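Local atomic coordinates of RagB/SusD domain protein (Flavobacterium johnsoniae, PDB entry 5J90), a protein that binds chitin as a SusD-like protein, probably an outer-membrane lipoprotein that helps capture the polysaccharide at the cell surface for uptake. Residues F88-G93 with N469-E474; I149-Q154 with A476-G481. One frame throughout, in Å; residues are numbered along the deposited sequence.

Interaction 1. Residues F88-G93 with N469-E474. With EDO (1,2-ethanediol), chain C.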
# COMPACT_ATOMS: atom_id res chain seq x y z
N PHE A 88 0.79 17.09 -20.05
CA PHE A 88 -0.20 16.95 -21.11
C PHE A 88 -1.33 15.99 -20.76
O PHE A 88 -2.48 16.19 -21.18
CB PHE A 88 0.47 16.52 -22.42
CG PHE A 88 1.13 17.65 -23.16
CD1 PHE A 88 2.42 18.04 -22.84
CD2 PHE A 88 0.45 18.33 -24.15
CE1 PHE A 88 3.03 19.10 -23.53
CE2 PHE A 88 1.05 19.38 -24.84
CZ PHE A 88 2.34 19.77 -24.53
N ILE A 89 -1.01 14.94 -20.00
CA ILE A 89 -2.02 13.94 -19.63
C ILE A 89 -3.14 14.62 -18.85
O ILE A 89 -4.32 14.47 -19.16
CB ILE A 89 -1.40 12.84 -18.74
CG1 ILE A 89 -0.17 12.21 -19.40
CG2 ILE A 89 -2.45 11.79 -18.40
CD1 ILE A 89 0.65 11.35 -18.45
N TRP A 90 -2.75 15.37 -17.83
CA TRP A 90 -3.71 16.04 -16.96
C TRP A 90 -4.44 17.15 -17.72
O TRP A 90 -5.67 17.24 -17.70
CB TRP A 90 -2.96 16.62 -15.76
CG TRP A 90 -3.82 17.26 -14.71
CD1 TRP A 90 -4.37 18.51 -14.74
CD2 TRP A 90 -4.20 16.68 -13.46
NE1 TRP A 90 -5.08 18.75 -13.58
CE2 TRP A 90 -4.99 17.63 -12.78
CE3 TRP A 90 -3.95 15.45 -12.85
CZ2 TRP A 90 -5.52 17.39 -11.51
CZ3 TRP A 90 -4.49 15.21 -11.59
CH2 TRP A 90 -5.27 16.17 -10.94
N ASP A 91 -3.67 17.99 -18.41
CA ASP A 91 -4.26 19.19 -19.00
C ASP A 91 -5.27 18.85 -20.10
O ASP A 91 -6.38 19.40 -20.12
CB ASP A 91 -3.17 20.16 -19.46
CG ASP A 91 -2.34 20.70 -18.29
OD1 ASP A 91 -2.88 20.78 -17.17
OD2 ASP A 91 -1.15 21.03 -18.48
N TYR A 92 -4.93 17.91 -20.98
CA TYR A 92 -5.86 17.53 -22.04
C TYR A 92 -7.06 16.73 -21.53
O TYR A 92 -8.19 16.93 -21.98
CB TYR A 92 -5.15 16.80 -23.19
CG TYR A 92 -4.59 17.77 -24.20
CD1 TYR A 92 -3.43 18.48 -23.94
CD2 TYR A 92 -5.24 17.99 -25.41
CE1 TYR A 92 -2.92 19.39 -24.85
CE2 TYR A 92 -4.74 18.91 -26.33
CZ TYR A 92 -3.58 19.59 -26.04
OH TYR A 92 -3.07 20.50 -26.95
N GLY A 93 -6.83 15.86 -20.55
CA GLY A 93 -7.91 15.09 -19.96
C GLY A 93 -8.94 15.95 -19.26
O GLY A 93 -10.14 15.78 -19.43
N ASN A 469 3.95 11.81 -11.11
CA ASN A 469 3.84 12.87 -10.11
C ASN A 469 2.88 13.99 -10.53
O ASN A 469 2.64 14.20 -11.72
CB ASN A 469 5.23 13.44 -9.77
CG ASN A 469 5.96 13.96 -10.99
OD1 ASN A 469 6.21 13.21 -11.95
ND2 ASN A 469 6.31 15.24 -10.97
N PHE A 470 2.34 14.70 -9.54
CA PHE A 470 1.36 15.75 -9.82
C PHE A 470 1.96 16.83 -10.73
O PHE A 470 3.16 17.09 -10.70
CB PHE A 470 0.82 16.33 -8.50
CG PHE A 470 0.07 15.34 -7.65
CD1 PHE A 470 -0.95 14.57 -8.19
CD2 PHE A 470 0.39 15.18 -6.31
CE1 PHE A 470 -1.65 13.66 -7.39
CE2 PHE A 470 -0.30 14.27 -5.51
CZ PHE A 470 -1.31 13.51 -6.04
N VAL A 471 1.11 17.44 -11.56
CA VAL A 471 1.60 18.20 -12.71
C VAL A 471 1.86 19.69 -12.46
O VAL A 471 1.35 20.29 -11.49
CB VAL A 471 0.66 18.02 -13.94
CG1 VAL A 471 0.47 16.54 -14.25
CG2 VAL A 471 -0.67 18.71 -13.71
N GLN A 472 2.63 20.28 -13.37
CA GLN A 472 3.09 21.66 -13.22
C GLN A 472 1.96 22.67 -13.20
O GLN A 472 2.01 23.62 -12.42
CB GLN A 472 4.04 22.03 -14.36
CG GLN A 472 5.37 21.34 -14.32
CD GLN A 472 6.23 21.68 -15.53
OE1 GLN A 472 5.72 21.88 -16.63
NE2 GLN A 472 7.53 21.73 -15.32
N SER A 473 0.96 22.49 -14.04
CA SER A 473 -0.13 23.46 -14.10
C SER A 473 -0.86 23.51 -12.76
O SER A 473 -1.36 24.55 -12.34
CB SER A 473 -1.11 23.14 -15.22
OG SER A 473 -1.79 21.92 -14.95
N GLU A 474 -0.91 22.36 -12.08
CA GLU A 474 -1.57 22.25 -10.79
C GLU A 474 -0.74 22.85 -9.66
O GLU A 474 -1.28 23.55 -8.81
CB GLU A 474 -1.91 20.77 -10.52
CG GLU A 474 -3.09 20.28 -11.33
CD GLU A 474 -4.39 20.83 -10.80
OE1 GLU A 474 -4.67 20.62 -9.59
OE2 GLU A 474 -5.13 21.48 -11.57
C1 EDO C . -0.82 22.38 -26.63
O1 EDO C . -2.17 22.85 -26.75
C2 EDO C . -0.07 23.24 -25.62
O2 EDO C . -0.79 23.24 -24.38
O HOH W 1 0.95 20.70 -16.38
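The hydroxyl of Ser-473 donates a hydrogen bond to the carboxylate of Asp-91, OG lying 2.7 Å from OD1 and meeting its syn lone pair, the side that faces the other oxygen. That oxygen, OD2, accepts from a water at 3.0 Å, and the same water takes the backbone N-H of Ser-473, its oxygen 2.9 Å from N. Both carboxylate oxygens are thus tied to one residue, directly and through water, which probably limits the rotation of the group. Ser-473 sits in the first turn of helix 472-477, two residues past the N-cap Val-471, where backbone N-H groups still lack partners within the helix; an aspartate facing this end is likely to be favoured by the helix dipole as well. The serine turns OG between its own backbone N and carbonyl carbon (chi1 67°), which carries the short side chain across to Asp-91.

Beneath this partly exposed polar pair the contact becomes apolar. Val-471 lays CG2 over one face of the Trp-90 indole in a CH-pi contact, 3.9 Å from the centroid of the five-membered ring and 25° off its normal. With CG anti to the backbone N (chi1 -176°), Trp-90 reaches across to the loop and helix start. Glu-474 comes from the same side, but obliquely and displaced toward the rim of the indole: its methylene CG stands 3.4 Å from NE1 of Trp-90, the chain bending at chi2, with OE1 hydrogen-bonded to Tyr-151 and Asn-478. A stem of two methylenes ending in an acid therefore suits this position, packing against the ring while the charge finds polar partners.

Helix 83-108 thereby packs against the start of helix 472-477, with Phe-134 of helix 113-134 meeting Trp-90 edge-to-face and also touching Val-471.

Interaction 2. Residues I149-Q154 with A476-G481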
# COMPACT_ATOMS: atom_id res chain seq x y z
N ILE A 149 -8.91 23.86 -5.19
CA ILE A 149 -9.76 22.80 -5.72
C ILE A 149 -9.18 21.48 -5.23
O ILE A 149 -8.15 21.01 -5.71
CB ILE A 149 -9.85 22.83 -7.26
CG1 ILE A 149 -10.30 24.21 -7.74
CG2 ILE A 149 -10.80 21.73 -7.75
CD1 ILE A 149 -10.30 24.37 -9.25
N ALA A 150 -9.83 20.92 -4.21
CA ALA A 150 -9.29 19.75 -3.52
C ALA A 150 -9.33 18.48 -4.37
O ALA A 150 -10.22 18.30 -5.22
CB ALA A 150 -10.00 19.53 -2.20
N TYR A 151 -8.36 17.61 -4.12
CA TYR A 151 -8.31 16.30 -4.75
C TYR A 151 -9.07 15.30 -3.89
O TYR A 151 -9.09 15.42 -2.66
CB TYR A 151 -6.86 15.82 -4.86
CG TYR A 151 -5.99 16.51 -5.90
CD1 TYR A 151 -6.08 17.88 -6.16
CD2 TYR A 151 -5.02 15.78 -6.58
CE1 TYR A 151 -5.25 18.49 -7.10
CE2 TYR A 151 -4.19 16.39 -7.52
CZ TYR A 151 -4.30 17.74 -7.77
OH TYR A 151 -3.48 18.33 -8.71
N ASP A 152 -9.68 14.31 -4.53
CA ASP A 152 -10.22 13.16 -3.81
C ASP A 152 -9.15 12.07 -3.70
O ASP A 152 -8.25 11.99 -4.54
CB ASP A 152 -11.40 12.54 -4.57
CG ASP A 152 -12.58 13.48 -4.73
OD1 ASP A 152 -12.64 14.55 -4.09
OD2 ASP A 152 -13.49 13.11 -5.52
N SER A 153 -9.26 11.21 -2.68
CA SER A 153 -8.38 10.05 -2.63
C SER A 153 -8.77 9.08 -3.74
O SER A 153 -9.91 9.09 -4.22
CB SER A 153 -8.47 9.34 -1.28
OG SER A 153 -9.72 8.67 -1.16
N GLN A 154 -7.83 8.24 -4.16
CA GLN A 154 -8.18 7.25 -5.17
C GLN A 154 -9.29 6.31 -4.70
O GLN A 154 -10.15 5.92 -5.49
CB GLN A 154 -6.96 6.46 -5.61
CG GLN A 154 -7.27 5.48 -6.74
CD GLN A 154 -6.04 4.76 -7.21
OE1 GLN A 154 -5.50 3.92 -6.49
NE2 GLN A 154 -5.55 5.11 -8.41
N ALA A 476 1.27 25.20 -10.09
CA ALA A 476 1.27 26.63 -10.38
C ALA A 476 -0.05 27.31 -10.00
O ALA A 476 -0.05 28.32 -9.29
CB ALA A 476 1.58 26.88 -11.86
N GLY A 477 -1.16 26.75 -10.47
CA GLY A 477 -2.45 27.40 -10.32
C GLY A 477 -3.37 26.84 -9.24
O GLY A 477 -4.42 27.42 -8.97
N ASN A 478 -2.99 25.72 -8.64
CA ASN A 478 -3.83 25.07 -7.63
C ASN A 478 -2.95 24.45 -6.55
O ASN A 478 -3.13 23.29 -6.20
CB ASN A 478 -4.70 23.99 -8.29
CG ASN A 478 -5.74 23.39 -7.34
OD1 ASN A 478 -6.17 24.03 -6.38
ND2 ASN A 478 -6.17 22.17 -7.64
N SER A 479 -2.01 25.23 -6.03
CA SER A 479 -1.06 24.69 -5.06
C SER A 479 -1.77 24.12 -3.82
O SER A 479 -1.33 23.12 -3.26
CB SER A 479 -0.02 25.73 -4.66
OG SER A 479 -0.65 26.84 -4.04
N GLY A 480 -2.86 24.75 -3.41
CA GLY A 480 -3.62 24.26 -2.27
C GLY A 480 -4.22 22.90 -2.57
O GLY A 480 -4.26 22.01 -1.71
N GLY A 481 -4.68 22.72 -3.81
CA GLY A 481 -5.24 21.45 -4.23
C GLY A 481 -4.17 20.38 -4.27
O GLY A 481 -4.39 19.25 -3.80
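The carboxamide of Asn-478 lies alongside the backbone of Ile-149 and bonds to both its polar atoms. ND2 donates to the carbonyl O of Ile-149 at 3.0 Å, nearly straight at 172°, with the acceptor in the amide plane and the N-H arriving on a lone pair. In return the backbone N of Ile-149 donates to OD1, also at 3.0 Å, but tilted 25° from the carbonyl plane. Asparagine suits this task because its amide sets an N-H donor beside a C=O acceptor, matching the backbone C=O and N-H, and has a second N-H for Glu-474. Its CG is anti to the backbone N (chi1 -172°), which swings the amide out toward the loop.

OD1 also accepts a weak capping bond from the backbone N of Gly-481. A leucine in place of Asn-478 would probably leave the N-H and C=O of Ile-149 without these partners and the start of helix 479-489 without its cap.

The Tyr-151 ring turns its edge to this amide, ND2 lying near the ring plane 3.8 Å from CE1, while its OH bonds to Glu-474. Its CD1 also approaches the carbonyl O of Gly-481 at 3.2 Å. Glycine suits the place where the backbones come closest: CA of Gly-481 is 3.3 Å from O of Ile-149, a CA-H...O contact, and a beta carbon would clash with that oxygen and with ND2 of Asn-478.

The arrangement is a side-chain N-cap, with Asn-478 at the break between helices 472-477 and 479-489 also binding the loop that leads into helix 154-177.

Interactions 1 and 2 meet around helix 472-477: the first uses its start, the second the break after it and the first turn of helix 479-489. Glu-474 joins them: its stem belongs to interaction 1, while its carboxylate reaches Tyr-151 and Asn-478 of interaction 2. Tyr-151 also packs against Trp-90 and Phe-470, so aromatic rings run from one contact into the other. Interaction 1 is partly buried, combining an indole face with a partly exposed, water-bridged polar edge, and joins helix to helix start. Interaction 2, farther from the chain's centre yet buried, relies on side-chain-to-backbone hydrogen bonds, as fits an irregular loop.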